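Local coordinates for glycoside hydrolase family 16 protein (Akkermansia muciniphila, PDB 6T2N) that probably hydrolyses internal beta-galactosidic linkages in mucin O-glycans, acting as an endo-O-glycanase that initiates mucin breakdown, at residues A152-T157 with V292-D297. Numbering follows the deposited sequence.
With CA (calcium ion), chain C.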
# COMPACT_ATOMS: atom_id res chain seq x y z
N ALA A 152 2.08 8.40 9.04
CA ALA A 152 3.44 7.95 8.64
C ALA A 152 4.39 9.11 8.29
O ALA A 152 4.01 10.06 7.54
CB ALA A 152 3.32 6.97 7.49
N LYS A 153 5.63 8.98 8.77
CA LYS A 153 6.77 9.81 8.33
C LYS A 153 7.55 9.03 7.28
O LYS A 153 7.72 7.83 7.44
CB LYS A 153 7.71 10.11 9.50
CG LYS A 153 8.47 11.41 9.29
CD LYS A 153 9.29 11.89 10.48
CE LYS A 153 10.76 11.77 10.14
NZ LYS A 153 11.61 12.28 11.24
N VAL A 154 7.98 9.69 6.20
CA VAL A 154 8.61 8.97 5.06
C VAL A 154 10.09 9.30 5.06
O VAL A 154 10.51 10.40 5.44
CB VAL A 154 8.00 9.25 3.67
CG1 VAL A 154 6.60 8.67 3.54
CG2 VAL A 154 8.04 10.71 3.23
N PRO A 155 10.90 8.32 4.60
CA PRO A 155 12.35 8.49 4.53
C PRO A 155 12.59 9.51 3.42
O PRO A 155 11.68 9.76 2.72
CB PRO A 155 12.84 7.10 4.16
CG PRO A 155 11.67 6.51 3.37
CD PRO A 155 10.46 6.98 4.14
N LYS A 156 13.80 10.03 3.29
CA LYS A 156 14.18 10.86 2.12
C LYS A 156 15.66 10.59 1.82
O LYS A 156 16.52 11.01 2.64
CB LYS A 156 13.90 12.35 2.38
CG LYS A 156 14.55 13.31 1.40
CD LYS A 156 14.30 14.75 1.67
CE LYS A 156 14.43 15.57 0.41
NZ LYS A 156 14.81 16.97 0.70
N THR A 157 15.90 9.93 0.69
CA THR A 157 17.21 9.60 0.07
C THR A 157 16.95 9.15 -1.37
O THR A 157 15.78 8.85 -1.74
CB THR A 157 17.93 8.57 0.95
OG1 THR A 157 19.35 8.64 0.78
CG2 THR A 157 17.47 7.15 0.68
N VAL A 292 17.90 3.85 6.07
CA VAL A 292 16.81 4.84 6.04
C VAL A 292 15.62 4.09 6.63
O VAL A 292 15.66 2.80 6.54
CB VAL A 292 16.76 5.33 4.58
CG1 VAL A 292 15.40 5.28 3.95
CG2 VAL A 292 17.39 6.69 4.48
N LYS A 293 14.71 4.83 7.28
CA LYS A 293 13.49 4.29 7.96
C LYS A 293 12.15 4.86 7.41
O LYS A 293 12.04 6.04 7.12
CB LYS A 293 13.61 4.60 9.45
CG LYS A 293 14.74 3.91 10.18
CD LYS A 293 14.76 4.19 11.68
CE LYS A 293 16.11 3.88 12.31
NZ LYS A 293 16.09 4.06 13.78
N PHE A 294 11.12 4.04 7.39
CA PHE A 294 9.73 4.46 7.10
C PHE A 294 8.98 4.14 8.39
O PHE A 294 9.04 2.93 8.81
CB PHE A 294 9.16 3.72 5.86
CG PHE A 294 7.77 4.04 5.37
CD1 PHE A 294 7.19 5.28 5.54
CD2 PHE A 294 7.10 3.13 4.58
CE1 PHE A 294 5.95 5.58 5.00
CE2 PHE A 294 5.86 3.43 4.03
CZ PHE A 294 5.27 4.64 4.28
N LEU A 295 8.39 5.17 9.01
CA LEU A 295 7.72 5.05 10.32
C LEU A 295 6.22 5.14 10.10
O LEU A 295 5.76 6.17 9.53
CB LEU A 295 8.22 6.17 11.22
CG LEU A 295 9.73 6.19 11.40
CD1 LEU A 295 10.15 7.29 12.34
CD2 LEU A 295 10.23 4.84 11.90
N ILE A 296 5.47 4.13 10.54
CA ILE A 296 3.98 4.22 10.56
C ILE A 296 3.56 4.39 12.01
O ILE A 296 3.71 3.42 12.80
CB ILE A 296 3.31 2.97 9.93
CG1 ILE A 296 3.60 2.86 8.44
CG2 ILE A 296 1.83 2.98 10.20
CD1 ILE A 296 4.76 1.99 8.14
N ASP A 297 3.06 5.57 12.37
CA ASP A 297 2.56 5.75 13.76
C ASP A 297 1.32 4.85 13.95
O ASP A 297 1.25 4.15 14.94
CB ASP A 297 2.39 7.22 14.11
CG ASP A 297 2.18 7.46 15.60
OD1 ASP A 297 2.90 6.85 16.44
OD2 ASP A 297 1.33 8.27 15.91
CA CA C . 1.69 4.62 17.48
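Phe294 lays its ring on the face of the strand pair that carries Ala152 and Val154, with the ring end turned toward 152-154. A chi1 of -178° swings CG opposite the backbone N and brings the ring alongside Val154, both side chains pointing the same way; Val154 CG1 is 3.5 Å from Phe294 CE1. Ala152 CB approaches the same ring carbon obliquely at 3.9 Å. Lys153 O lies in the ring plane at its edge, 3.2 Å from Phe294 CD1. Pro162 and Leu183 add further apolar cover to Phe294.

That same carbonyl accepts from Leu295 N (3.2 Å, 159° at the hydrogen), while Lys153 N donates to Leu295 O through a more bent bond (2.9 Å, 136°).

Beyond Lys153 the strand pairing ends and side chains take over. Pro155 CD meets Phe294 CB at a slant (3.9 Å), as Thr157 CG2 does Val292 CG2 (3.8 Å), whereas Pro155 and Val292 cross at about a right angle.

At the other end, Asp297 binds calcium through its backbone O and OD1, and the backbone O atoms of Glu59 and Gly98 supply the other two ligands. The contact thus joins strands 146-153 and 292-302 in one antiparallel sheet of the GH16 beta-jelly-roll sandwich, beside its calcium site.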